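Local coordinates for RagB/SusD domain protein (Flavobacterium johnsoniae, PDB 5J5U), which binds chitin and, as a SusD homolog, probably captures chitin chains at the outer membrane for uptake into the cell, at residues 218-223 and 335-340; 271-276 and 367-372; 341-346 and 405-410; 359-364 and 392-397; 363-368 and 386-391. All blocks are in the same frame, centred on the assembly; numbering follows the deposited sequence.

Interaction 1: residues 218-223 and 335-340; sequences ESNDDN and VSYSES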
# COMPACT_ATOMS: atom_id res chain seq x y z
N GLU A 218 -6.65 16.96 4.51
CA GLU A 218 -6.37 18.02 5.50
C GLU A 218 -6.34 17.49 6.93
O GLU A 218 -5.84 18.16 7.82
CB GLU A 218 -7.36 19.18 5.39
CG GLU A 218 -7.16 20.03 4.13
CD GLU A 218 -8.29 21.01 3.88
OE1 GLU A 218 -8.46 21.93 4.71
OE2 GLU A 218 -9.02 20.86 2.86
N SER A 219 -6.89 16.29 7.15
CA SER A 219 -6.72 15.59 8.42
C SER A 219 -7.10 14.13 8.25
O SER A 219 -7.54 13.72 7.18
CB SER A 219 -7.59 16.20 9.53
OG SER A 219 -8.95 15.93 9.26
N ASN A 220 -6.96 13.36 9.33
CA ASN A 220 -7.34 11.95 9.34
C ASN A 220 -8.82 11.71 9.00
O ASN A 220 -9.19 10.59 8.62
CB ASN A 220 -7.01 11.34 10.70
CG ASN A 220 -5.56 10.89 10.80
OD1 ASN A 220 -4.74 11.17 9.92
ND2 ASN A 220 -5.24 10.19 11.88
N ASP A 221 -9.65 12.74 9.16
CA ASP A 221 -11.08 12.65 8.81
C ASP A 221 -11.31 12.40 7.33
O ASP A 221 -12.35 11.89 6.93
CB ASP A 221 -11.81 13.92 9.21
CG ASP A 221 -11.90 14.10 10.69
OD1 ASP A 221 -11.65 13.11 11.41
OD2 ASP A 221 -12.22 15.22 11.14
N ASP A 222 -10.32 12.79 6.53
CA ASP A 222 -10.42 12.69 5.09
C ASP A 222 -9.90 11.36 4.53
O ASP A 222 -10.06 11.08 3.34
CB ASP A 222 -9.63 13.84 4.46
CG ASP A 222 -10.26 15.19 4.75
OD1 ASP A 222 -11.50 15.22 4.94
OD2 ASP A 222 -9.53 16.21 4.76
N ASN A 223 -9.27 10.55 5.39
CA ASN A 223 -8.74 9.23 5.00
C ASN A 223 -9.70 8.39 4.19
O ASN A 223 -10.90 8.39 4.44
CB ASN A 223 -8.32 8.44 6.23
CG ASN A 223 -7.06 8.95 6.84
OD1 ASN A 223 -6.55 9.97 6.41
ND2 ASN A 223 -6.54 8.24 7.84
N VAL A 335 -5.83 5.21 1.41
CA VAL A 335 -4.99 6.40 1.26
C VAL A 335 -5.14 7.25 2.52
O VAL A 335 -6.24 7.38 3.06
CB VAL A 335 -5.36 7.23 0.02
CG1 VAL A 335 -4.24 8.20 -0.30
CG2 VAL A 335 -5.70 6.33 -1.21
N SER A 336 -4.05 7.86 2.97
CA SER A 336 -4.07 8.44 4.30
C SER A 336 -3.55 9.87 4.34
O SER A 336 -2.84 10.32 3.44
CB SER A 336 -3.26 7.58 5.26
OG SER A 336 -1.87 7.71 5.00
N TYR A 337 -3.92 10.58 5.41
CA TYR A 337 -3.44 11.93 5.65
C TYR A 337 -1.96 11.89 6.06
O TYR A 337 -1.14 12.72 5.63
CB TYR A 337 -4.27 12.61 6.75
CG TYR A 337 -3.74 13.98 7.15
CD1 TYR A 337 -3.71 15.02 6.23
CD2 TYR A 337 -3.28 14.22 8.43
CE1 TYR A 337 -3.24 16.26 6.58
CE2 TYR A 337 -2.80 15.48 8.79
CZ TYR A 337 -2.78 16.49 7.85
OH TYR A 337 -2.31 17.74 8.17
N SER A 338 -1.63 10.88 6.85
CA SER A 338 -0.25 10.63 7.24
C SER A 338 0.62 10.52 5.99
O SER A 338 1.65 11.18 5.88
CB SER A 338 -0.14 9.37 8.10
OG SER A 338 1.22 9.03 8.33
N GLU A 339 0.18 9.68 5.05
CA GLU A 339 0.90 9.52 3.79
C GLU A 339 1.10 10.85 3.05
O GLU A 339 2.21 11.16 2.65
CB GLU A 339 0.17 8.52 2.87
CG GLU A 339 0.48 8.70 1.40
CD GLU A 339 -0.25 7.70 0.53
OE1 GLU A 339 -1.27 7.16 0.99
OE2 GLU A 339 0.20 7.49 -0.63
N SER A 340 0.03 11.63 2.88
CA SER A 340 0.12 12.88 2.13
C SER A 340 1.11 13.83 2.78
O SER A 340 1.88 14.50 2.09
CB SER A 340 -1.26 13.57 2.01
OG SER A 340 -1.74 14.01 3.27
O HOH W 1 -3.66 9.05 8.24

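Interaction 2: residues 271-276 and 367-372; sequences NGDPRL and AGIKQL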
# COMPACT_ATOMS: atom_id res chain seq x y z
N ASN A 271 13.04 3.32 19.38
CA ASN A 271 12.89 4.77 19.20
C ASN A 271 11.71 5.34 20.00
O ASN A 271 11.37 6.51 19.86
CB ASN A 271 12.70 5.14 17.71
CG ASN A 271 13.93 4.84 16.87
OD1 ASN A 271 14.97 5.48 17.01
ND2 ASN A 271 13.81 3.87 15.97
N GLY A 272 11.09 4.49 20.82
CA GLY A 272 9.96 4.90 21.62
C GLY A 272 8.75 5.41 20.86
O GLY A 272 8.12 6.38 21.27
N ASP A 273 8.43 4.77 19.74
CA ASP A 273 7.22 5.07 18.98
C ASP A 273 6.00 4.61 19.78
O ASP A 273 5.98 3.49 20.28
CB ASP A 273 7.28 4.40 17.60
CG ASP A 273 6.32 5.02 16.60
OD1 ASP A 273 5.11 4.93 16.82
OD2 ASP A 273 6.78 5.58 15.57
N PRO A 274 4.99 5.48 19.94
CA PRO A 274 3.78 5.09 20.70
C PRO A 274 2.94 4.01 20.00
O PRO A 274 1.99 3.49 20.58
CB PRO A 274 2.99 6.40 20.79
CG PRO A 274 3.95 7.47 20.50
CD PRO A 274 4.96 6.90 19.55
N ARG A 275 3.28 3.68 18.76
CA ARG A 275 2.46 2.73 18.03
C ARG A 275 2.79 1.31 18.41
O ARG A 275 2.07 0.40 18.02
CB ARG A 275 2.62 2.92 16.53
CG ARG A 275 1.88 4.12 15.98
CD ARG A 275 2.23 4.37 14.54
NE ARG A 275 3.56 4.94 14.43
CZ ARG A 275 3.99 5.62 13.37
NH1 ARG A 275 3.18 5.81 12.34
NH2 ARG A 275 5.22 6.11 13.35
N LEU A 276 3.85 1.13 19.19
CA LEU A 276 4.36 -0.20 19.56
C LEU A 276 3.29 -1.16 20.11
O LEU A 276 3.09 -2.26 19.58
CB LEU A 276 5.50 -0.06 20.57
CG LEU A 276 6.11 -1.36 21.08
CD1 LEU A 276 6.71 -2.13 19.92
CD2 LEU A 276 7.20 -1.09 22.13
N ALA A 367 -0.13 12.03 12.48
CA ALA A 367 -1.29 11.50 11.76
C ALA A 367 -1.26 9.96 11.66
O ALA A 367 -2.30 9.30 11.72
CB ALA A 367 -1.37 12.12 10.40
N GLY A 368 -0.06 9.40 11.54
CA GLY A 368 0.10 7.96 11.45
C GLY A 368 -0.14 7.27 12.78
O GLY A 368 -0.71 6.18 12.84
N ILE A 369 0.31 7.92 13.85
CA ILE A 369 0.08 7.40 15.20
C ILE A 369 -1.41 7.41 15.52
O ILE A 369 -1.92 6.45 16.10
CB ILE A 369 0.85 8.21 16.27
CG1 ILE A 369 2.35 8.07 16.05
CG2 ILE A 369 0.50 7.72 17.67
CD1 ILE A 369 3.17 9.05 16.87
N LYS A 370 -2.11 8.45 15.09
CA LYS A 370 -3.54 8.54 15.40
C LYS A 370 -4.43 7.75 14.46
O LYS A 370 -5.57 7.45 14.83
CB LYS A 370 -4.01 10.01 15.42
CG LYS A 370 -3.58 10.77 16.68
CD LYS A 370 -3.99 12.25 16.69
CE LYS A 370 -3.57 12.90 18.02
NZ LYS A 370 -3.99 14.32 18.15
N GLN A 371 -3.94 7.42 13.27
CA GLN A 371 -4.80 6.74 12.29
C GLN A 371 -5.14 5.33 12.76
O GLN A 371 -6.12 4.74 12.32
CB GLN A 371 -4.13 6.69 10.91
CG GLN A 371 -3.23 5.48 10.70
CD GLN A 371 -2.39 5.58 9.44
OE1 GLN A 371 -2.10 6.68 8.95
NE2 GLN A 371 -1.98 4.43 8.91
N LEU A 372 -4.35 4.80 13.68
CA LEU A 372 -4.56 3.45 14.20
C LEU A 372 -5.80 3.36 15.11
O LEU A 372 -6.30 2.27 15.39
CB LEU A 372 -3.33 2.98 14.98
CG LEU A 372 -1.98 2.88 14.27
CD1 LEU A 372 -1.01 2.16 15.18
CD2 LEU A 372 -2.10 2.13 12.95
O HOH W 2 1.11 4.33 11.21

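Interaction 3: residues 341-346 and 405-410; sequences QLLLAE and TQLWIT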
# COMPACT_ATOMS: atom_id res chain seq x y z
N GLN A 341 1.12 13.86 4.11
CA GLN A 341 2.04 14.76 4.81
C GLN A 341 3.48 14.28 4.70
O GLN A 341 4.40 15.09 4.59
CB GLN A 341 1.64 14.90 6.29
CG GLN A 341 0.29 15.57 6.50
CD GLN A 341 0.15 16.84 5.68
OE1 GLN A 341 0.70 17.88 6.04
NE2 GLN A 341 -0.59 16.77 4.58
N LEU A 342 3.69 12.97 4.71
CA LEU A 342 5.05 12.43 4.61
C LEU A 342 5.60 12.62 3.18
O LEU A 342 6.77 12.95 2.97
CB LEU A 342 5.07 10.96 5.04
CG LEU A 342 4.90 10.71 6.55
CD1 LEU A 342 4.80 9.22 6.88
CD2 LEU A 342 6.03 11.33 7.33
N LEU A 343 4.74 12.46 2.18
CA LEU A 343 5.11 12.73 0.80
C LEU A 343 5.43 14.21 0.61
O LEU A 343 6.41 14.56 -0.03
CB LEU A 343 3.98 12.32 -0.16
CG LEU A 343 3.67 10.82 -0.25
CD1 LEU A 343 2.40 10.56 -1.02
CD2 LEU A 343 4.86 10.07 -0.85
N LEU A 344 4.62 15.09 1.21
CA LEU A 344 4.91 16.52 1.15
C LEU A 344 6.24 16.84 1.86
O LEU A 344 6.96 17.73 1.42
CB LEU A 344 3.76 17.34 1.73
CG LEU A 344 2.60 17.39 0.74
CD1 LEU A 344 1.37 18.11 1.29
CD2 LEU A 344 3.03 17.96 -0.63
N ALA A 345 6.57 16.11 2.93
CA ALA A 345 7.89 16.27 3.55
C ALA A 345 8.99 15.98 2.53
O ALA A 345 9.94 16.77 2.39
CB ALA A 345 8.05 15.35 4.77
N GLU A 346 8.86 14.86 1.81
CA GLU A 346 9.89 14.53 0.82
C GLU A 346 9.96 15.55 -0.34
O GLU A 346 11.05 15.95 -0.74
CB GLU A 346 9.68 13.13 0.25
CG GLU A 346 10.74 12.79 -0.82
CD GLU A 346 10.60 11.38 -1.41
OE1 GLU A 346 9.61 10.68 -1.11
OE2 GLU A 346 11.48 11.00 -2.20
N THR A 405 11.17 5.41 6.15
CA THR A 405 10.86 4.55 7.29
C THR A 405 9.48 4.86 7.86
O THR A 405 8.66 3.94 8.15
CB THR A 405 11.93 4.71 8.39
OG1 THR A 405 13.23 4.57 7.80
CG2 THR A 405 11.76 3.66 9.48
N GLN A 406 9.18 6.15 7.99
CA GLN A 406 7.86 6.54 8.48
C GLN A 406 6.75 6.10 7.52
O GLN A 406 5.71 5.59 7.95
CB GLN A 406 7.80 8.06 8.72
CG GLN A 406 8.57 8.51 9.94
CD GLN A 406 8.11 7.83 11.21
OE1 GLN A 406 6.94 7.46 11.36
NE2 GLN A 406 9.03 7.64 12.14
N LEU A 407 6.94 6.29 6.22
CA LEU A 407 5.94 5.83 5.24
C LEU A 407 5.75 4.31 5.31
O LEU A 407 4.65 3.80 5.23
CB LEU A 407 6.35 6.24 3.82
CG LEU A 407 6.04 7.68 3.40
CD1 LEU A 407 6.92 8.09 2.23
CD2 LEU A 407 4.57 7.84 3.04
N TRP A 408 6.86 3.61 5.48
CA TRP A 408 6.87 2.17 5.61
C TRP A 408 6.04 1.75 6.82
O TRP A 408 5.36 0.71 6.80
CB TRP A 408 8.33 1.68 5.71
CG TRP A 408 8.49 0.24 6.01
CD1 TRP A 408 8.22 -0.80 5.18
CD2 TRP A 408 9.00 -0.33 7.22
NE1 TRP A 408 8.50 -1.99 5.80
CE2 TRP A 408 8.99 -1.73 7.05
CE3 TRP A 408 9.48 0.20 8.43
CZ2 TRP A 408 9.43 -2.60 8.05
CZ3 TRP A 408 9.91 -0.66 9.41
CH2 TRP A 408 9.90 -2.05 9.22
N ILE A 409 6.04 2.59 7.86
CA ILE A 409 5.20 2.32 9.02
C ILE A 409 3.75 2.68 8.72
O ILE A 409 2.82 1.93 9.04
CB ILE A 409 5.70 3.07 10.28
CG1 ILE A 409 7.07 2.51 10.68
CG2 ILE A 409 4.72 2.89 11.43
CD1 ILE A 409 7.71 3.17 11.87
N THR A 410 3.56 3.81 8.06
CA THR A 410 2.24 4.29 7.69
C THR A 410 1.52 3.33 6.73
O THR A 410 0.29 3.16 6.83
CB THR A 410 2.36 5.71 7.07
OG1 THR A 410 2.62 6.64 8.13
CG2 THR A 410 1.10 6.13 6.35

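Interaction 4: residues 359-364 and 392-397; sequences DFYKKG and KPLAAG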
# COMPACT_ATOMS: atom_id res chain seq x y z
N ASP A 359 8.18 20.22 9.38
CA ASP A 359 6.83 20.42 9.88
C ASP A 359 5.84 19.43 9.23
O ASP A 359 5.00 18.83 9.91
CB ASP A 359 6.39 21.86 9.61
CG ASP A 359 7.06 22.86 10.53
OD1 ASP A 359 6.97 22.71 11.77
OD2 ASP A 359 7.72 23.80 10.02
N PHE A 360 5.99 19.25 7.93
CA PHE A 360 5.24 18.22 7.20
C PHE A 360 5.49 16.83 7.80
O PHE A 360 4.57 16.06 8.02
CB PHE A 360 5.65 18.21 5.72
CG PHE A 360 4.97 19.26 4.88
CD1 PHE A 360 3.59 19.40 4.90
CD2 PHE A 360 5.72 20.07 4.03
CE1 PHE A 360 2.96 20.34 4.10
CE2 PHE A 360 5.10 21.01 3.23
CZ PHE A 360 3.72 21.15 3.27
N TYR A 361 6.76 16.55 8.08
CA TYR A 361 7.17 15.29 8.68
C TYR A 361 6.47 15.06 10.02
O TYR A 361 5.91 13.98 10.27
CB TYR A 361 8.68 15.28 8.85
CG TYR A 361 9.25 14.02 9.46
CD1 TYR A 361 9.38 12.86 8.70
CD2 TYR A 361 9.71 14.00 10.77
CE1 TYR A 361 9.92 11.71 9.25
CE2 TYR A 361 10.25 12.87 11.33
CZ TYR A 361 10.35 11.72 10.57
OH TYR A 361 10.90 10.59 11.14
N LYS A 362 6.51 16.08 10.88
CA LYS A 362 5.92 15.98 12.21
C LYS A 362 4.43 15.70 12.10
O LYS A 362 3.91 14.81 12.79
CB LYS A 362 6.15 17.28 12.99
CG LYS A 362 7.60 17.48 13.42
CD LYS A 362 7.82 18.88 14.01
CE LYS A 362 9.20 19.01 14.60
NZ LYS A 362 9.34 20.30 15.32
N LYS A 363 3.77 16.44 11.22
CA LYS A 363 2.33 16.26 11.03
C LYS A 363 2.03 14.85 10.51
O LYS A 363 1.03 14.23 10.90
CB LYS A 363 1.79 17.31 10.05
CG LYS A 363 1.78 18.74 10.59
CD LYS A 363 1.42 19.76 9.51
CE LYS A 363 1.72 21.19 9.96
NZ LYS A 363 1.46 22.23 8.91
N GLY A 364 2.91 14.34 9.66
CA GLY A 364 2.77 12.98 9.15
C GLY A 364 2.87 11.92 10.23
O GLY A 364 2.04 11.01 10.30
N LYS A 392 12.61 13.12 18.26
CA LYS A 392 13.21 12.59 17.04
C LYS A 392 12.64 13.30 15.81
O LYS A 392 11.79 12.75 15.11
CB LYS A 392 12.98 11.07 16.95
CG LYS A 392 14.24 10.30 16.52
CD LYS A 392 14.80 9.44 17.65
CE LYS A 392 16.00 8.59 17.19
NZ LYS A 392 16.48 7.63 18.25
N PRO A 393 13.13 14.52 15.55
CA PRO A 393 12.67 15.33 14.42
C PRO A 393 13.37 14.92 13.14
O PRO A 393 14.29 14.10 13.19
CB PRO A 393 13.08 16.75 14.82
CG PRO A 393 14.39 16.50 15.54
CD PRO A 393 14.22 15.19 16.28
N LEU A 394 12.95 15.48 12.01
CA LEU A 394 13.68 15.33 10.77
C LEU A 394 15.11 15.87 10.97
O LEU A 394 15.30 17.03 11.35
CB LEU A 394 12.97 16.05 9.63
CG LEU A 394 13.22 15.54 8.21
CD1 LEU A 394 12.72 14.11 8.06
CD2 LEU A 394 12.62 16.46 7.16
N ALA A 395 16.11 15.01 10.77
CA ALA A 395 17.52 15.35 11.00
C ALA A 395 18.24 15.74 9.71
O ALA A 395 17.71 15.57 8.61
CB ALA A 395 18.23 14.19 11.66
N ALA A 396 19.49 16.20 9.84
CA ALA A 396 20.17 16.94 8.77
C ALA A 396 20.43 16.18 7.46
O ALA A 396 20.14 16.69 6.39
CB ALA A 396 21.47 17.49 9.30
N GLY A 397 21.04 15.00 7.53
CA GLY A 397 21.37 14.27 6.32
C GLY A 397 20.62 12.96 6.15
O GLY A 397 21.00 12.12 5.34

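Interaction 5: residues 363-368 and 386-391; sequences KGVEAG and DAYVNA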
# COMPACT_ATOMS: atom_id res chain seq x y z
N LYS A 363 3.77 16.44 11.22
CA LYS A 363 2.33 16.26 11.03
C LYS A 363 2.03 14.85 10.51
O LYS A 363 1.03 14.23 10.90
CB LYS A 363 1.79 17.31 10.05
CG LYS A 363 1.78 18.74 10.59
CD LYS A 363 1.42 19.76 9.51
CE LYS A 363 1.72 21.19 9.96
NZ LYS A 363 1.46 22.23 8.91
N GLY A 364 2.91 14.34 9.66
CA GLY A 364 2.77 12.98 9.15
C GLY A 364 2.87 11.92 10.23
O GLY A 364 2.04 11.01 10.30
N VAL A 365 3.90 12.01 11.07
CA VAL A 365 4.09 11.03 12.14
C VAL A 365 2.92 11.04 13.12
O VAL A 365 2.42 9.98 13.54
CB VAL A 365 5.40 11.26 12.91
CG1 VAL A 365 5.50 10.27 14.04
CG2 VAL A 365 6.60 11.13 11.97
N GLU A 366 2.46 12.24 13.49
CA GLU A 366 1.32 12.31 14.40
C GLU A 366 0.07 11.71 13.75
O GLU A 366 -0.68 10.95 14.38
CB GLU A 366 1.05 13.77 14.81
CG GLU A 366 -0.32 13.97 15.45
CD GLU A 366 -0.43 15.25 16.27
OE1 GLU A 366 0.48 16.11 16.19
OE2 GLU A 366 -1.43 15.39 17.00
N ALA A 367 -0.13 12.03 12.48
CA ALA A 367 -1.29 11.50 11.76
C ALA A 367 -1.26 9.96 11.66
O ALA A 367 -2.30 9.30 11.72
CB ALA A 367 -1.37 12.12 10.40
N GLY A 368 -0.06 9.40 11.54
CA GLY A 368 0.10 7.96 11.45
C GLY A 368 -0.14 7.27 12.78
O GLY A 368 -0.71 6.18 12.84
N ASP A 386 3.56 14.09 21.23
CA ASP A 386 4.34 15.32 21.18
C ASP A 386 5.78 15.06 21.62
O ASP A 386 6.74 15.55 21.01
CB ASP A 386 3.69 16.40 22.04
CG ASP A 386 2.27 16.72 21.58
OD1 ASP A 386 1.96 16.50 20.39
OD2 ASP A 386 1.44 17.18 22.41
N ALA A 387 5.93 14.23 22.65
CA ALA A 387 7.25 13.90 23.17
C ALA A 387 8.08 13.15 22.13
O ALA A 387 9.25 13.48 21.89
CB ALA A 387 7.14 13.09 24.45
N TYR A 388 7.46 12.16 21.49
CA TYR A 388 8.14 11.35 20.47
C TYR A 388 8.55 12.17 19.26
O TYR A 388 9.70 12.11 18.82
CB TYR A 388 7.23 10.20 20.04
CG TYR A 388 7.68 9.39 18.84
CD1 TYR A 388 8.82 8.58 18.91
CD2 TYR A 388 6.94 9.38 17.67
CE1 TYR A 388 9.21 7.82 17.82
CE2 TYR A 388 7.33 8.62 16.58
CZ TYR A 388 8.46 7.84 16.66
OH TYR A 388 8.83 7.08 15.57
N VAL A 389 7.59 12.93 18.72
CA VAL A 389 7.82 13.78 17.55
C VAL A 389 8.94 14.79 17.81
O VAL A 389 9.79 15.03 16.95
CB VAL A 389 6.53 14.52 17.16
CG1 VAL A 389 6.85 15.91 16.62
CG2 VAL A 389 5.74 13.71 16.14
N ASN A 390 8.94 15.37 19.01
CA ASN A 390 9.94 16.40 19.32
C ASN A 390 11.30 15.82 19.70
O ASN A 390 12.32 16.50 19.57
CB ASN A 390 9.40 17.31 20.43
CG ASN A 390 8.23 18.17 19.95
OD1 ASN A 390 8.14 18.53 18.77
ND2 ASN A 390 7.31 18.48 20.86
N ALA A 391 11.32 14.58 20.18
CA ALA A 391 12.59 13.93 20.55
C ALA A 391 13.34 13.36 19.34
O ALA A 391 14.56 13.17 19.40
CB ALA A 391 12.34 12.83 21.56

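Interaction 1: residues 218-223 and 335-340
The ring of Tyr337 lies with one face on Ser219, and Tyr337 is the residue most covered in the contact. Ser219 CA stands over the middle of the ring in a CH-pi contact, 3.6 Å from the centroid of Tyr337. Next to it, Glu218 C approaches Tyr337 CE1 to 3.4 Å. Tyr337 CG is anti to the backbone N (chi1 175°), which throws the ring off the first helical turn and across the loop. Asn220 comes from another side: its OD1 lies at the ring edge, 3.7 Å from Tyr337 CD2, with the amide plane almost perpendicular to the ring. With an alanine in place of Tyr337, the backbone at Ser219 would probably lose its aromatic platform, opening a gap between loop and helix.

The polar contacts rest on two asparagines, whose amides can accept and donate at once. Asn223 OD1 accepts from Tyr337 N at 2.9 Å; the bond is bent (140° at the hydrogen), and the donor stands above the carbonyl plane. A water links Asn223 ND2, Asn220 OD1 and Ser338 N, while Asn220 ND2 reaches Ala367 O of helix 357-371.

Within each segment, serine suits its place by accepting from the backbone. Ser219 OG takes Asp221 N in an ST turn, and Ser336 OG takes Glu339 N at 2.8 Å. In return Glu339 OE1 accepts weakly from Ser336 N, which completes a capping box. Here the loop before strand 224-226 packs against the capped N terminus of helix 337-349, just beyond the paired strand 332-335.

Interaction 2: residues 271-276 and 367-372
Gly368 and Arg275 meet first along helix 357-371: lacking a side chain, the glycine lets the guanidinium come close to the helix backbone, with Arg275 NH1 3.7 Å from Gly368 C. A water completes this approach, accepting from Arg275 NH1 and donating to Gly368 O.

Ile369 follows and meets two residues with one branch. Its CG1 covers a face of the guanidinium near the rim, 3.7 Å from Arg275 NE, and its CD1 continues to Pro274 CD at 3.9 Å. A beta-branched, wholly apolar chain suits this spot, because it packs on the flat face and leaves the N-H groups directed along the plane. Farther on, Leu372 CD1 touches the aliphatic part of the arginine, 3.6 Å from Arg275 CG, where only methylenes are offered.

Arg275 is bent at chi3 (-74°), and Asp273, two residues earlier, holds it there. Asp273 receives NE and NH2 side-on: Arg275 NH2 lies 2.8 Å from Asp273 OD2 in a nearly straight salt bridge, with the acceptor in the guanidinium plane. Asp273 OD1 takes both Arg275 NE and Arg275 N, so three bonds grip the carboxylate. Gln406 OE1 adds a further acceptor for NH2. Gly272, with its positive phi, is the C-prime residue of the Schellman motif that ends helix 262-270; a type I turn from Asp273, with aspartate capping Arg275 N, then leads into helix 276-279.

Interaction 3: residues 341-346 and 405-410
Leu342 carries this contact, and its side chain can be followed outward over helix 399-410. Its CB already rests on Leu407, 3.7 Å from Leu407 CD2. CG, anti to the carbonyl carbon (chi1 -72°), carries the two methyls over the facing helix. CD1 enters between three residues, touching Gln406 CB and Leu407 N. On its third side, Leu342 CD1 lies 3.6 Å from Thr410 OG1. CD2 stays at the side, 4.0 Å from Gln406 CB. A leucine suits the place because its forked end can fill a dip between side chains one turn apart.

The polar tips beside it are satisfied by others: Thr410 OG1 bonds Ser338 OG, and Gln406 OE1 accepts from Arg275 NH2. Leu407 CD1 also touches Leu343 CD2, at 4.2 Å. An alanine in place of Leu407 would probably leave Leu342 CB without its apolar partner, take one neighbour from Leu343, and open a gap between the helices.

The two helical segments run nearly antiparallel (163°), their axes 10.3 Å apart. Helix 357-371 flanks both through Phe360, Tyr361 and Val365, helix 178-195 packs on Leu343 and Leu344, and helix 262-270 meets Thr405 and Ile409.

Interaction 4: residues 359-364 and 392-397
Leu394 places a methyl over one face of the Tyr361 ring. Its CD1 lies 3.7 Å from the ring centroid of Tyr361 and only 15° off the normal, a CH-pi contact displaced a little toward CD1 of the ring: Leu394 CD1 is 3.6 Å from Tyr361 CD1. Leu394 CB stands on the same side of the ring, toward its CD2 edge, 4.0 Å from Tyr361 CD2. The tyrosine reaches the loop because its CG is anti to the backbone N (chi1 -179°), which carries the ring outward from helix 357-371. An aromatic residue suits this place, offering a broad apolar face to a single leucine branch.

The next shell is looser. Lys392 O lies at the ring edge near its plane, 4.1 Å from Tyr361 CE2, and the backbone of Pro393 passes beside the same atom. Nearer the surface, the far end of Lys362 only just reaches Pro393, with Lys362 CE 4.5 Å from Pro393 CB. Lys362 is partly exposed, a place where a long chain can brush the proline with a methylene at the rim of the contact.

What positions the loop comes from beyond these residues. Gln402 grips it from both ends of one amide, NE2 to Pro393 O and OE1 to Ala395 N, and so fixes the backbone on either side of Leu394. Lys392 NZ is held by Asn271 OD1. Segment 392-397 is the connection from helix 382-391 to helix 399-410; Leu394 also packs on Glu399 and Gln402, while Tyr361 leans on Gln402 and Gln406 of helix 399-410 and on Leu342 of helix 337-349.

Interaction 5: residues 363-368 and 386-391
Val365 meets Tyr388 and Val389 where helices 357-371 and 382-391, consecutive in the chain, pack as an antiparallel helical hairpin. Their segments run at 147° to each other, with axes 10.1 Å apart. This is all-helical packing of the kind expected in the SusD family, which belongs to the TPR clan.

Val365 and Tyr388 cross at about a right angle. The valine is turned so that CG1 is anti to the backbone N (chi1 177°) and points at the edge of the ring, near its plane, where it comes within 3.5 Å of Tyr388 CE2. The same methyl also meets Val389, at roughly a right angle to the ring contact, with Val365 CG1 4.0 Å from Val389 CG2. One compact branched residue thus touches both an aromatic edge and a second valine, and its small size allows the helices to stay close. Tyr388 suits its position because the ring is apolar where it meets Val365, while its OH makes weak hydrogen bonds to Asp273 OD2 and Gln406 NE2.

On the more exposed side two acids face each other. Glu366 is extended, with CG anti to the backbone N (chi1 165°) and the next torsion extended as well, which carries its carboxylate out beside Asp386; Glu366 OE1 lies 4.5 Å from Asp386 OD1. Two like charges so placed would probably repel; the salt bridge of Lys370 NZ to Glu366 OE2 probably eases this, and Gln382 NE2 donates to Asp386 OD1. Back among the valines, Val365 CB stands 4.1 Å from Val389 CG2.

From the N terminus, interaction 1 opens at 218-223 and closes on the start of helix 337-349. Interaction 2 opens inside that span, at 271-276, and closes later on helix 357-371, so the two cross. Interaction 3 begins after interaction 1 has closed, joins helix 337-349 to helix 399-410, and also crosses interaction 2. Interactions 4 and 5 nest within the loop closed by interaction 3; both start from overlapping parts of helix 357-371, and interaction 4 crosses interaction 2, whereas interaction 5 begins where interaction 2 ends. Helix 357-371 is thereby tied to the 271-276 turn, helix 382-391 and the following loop.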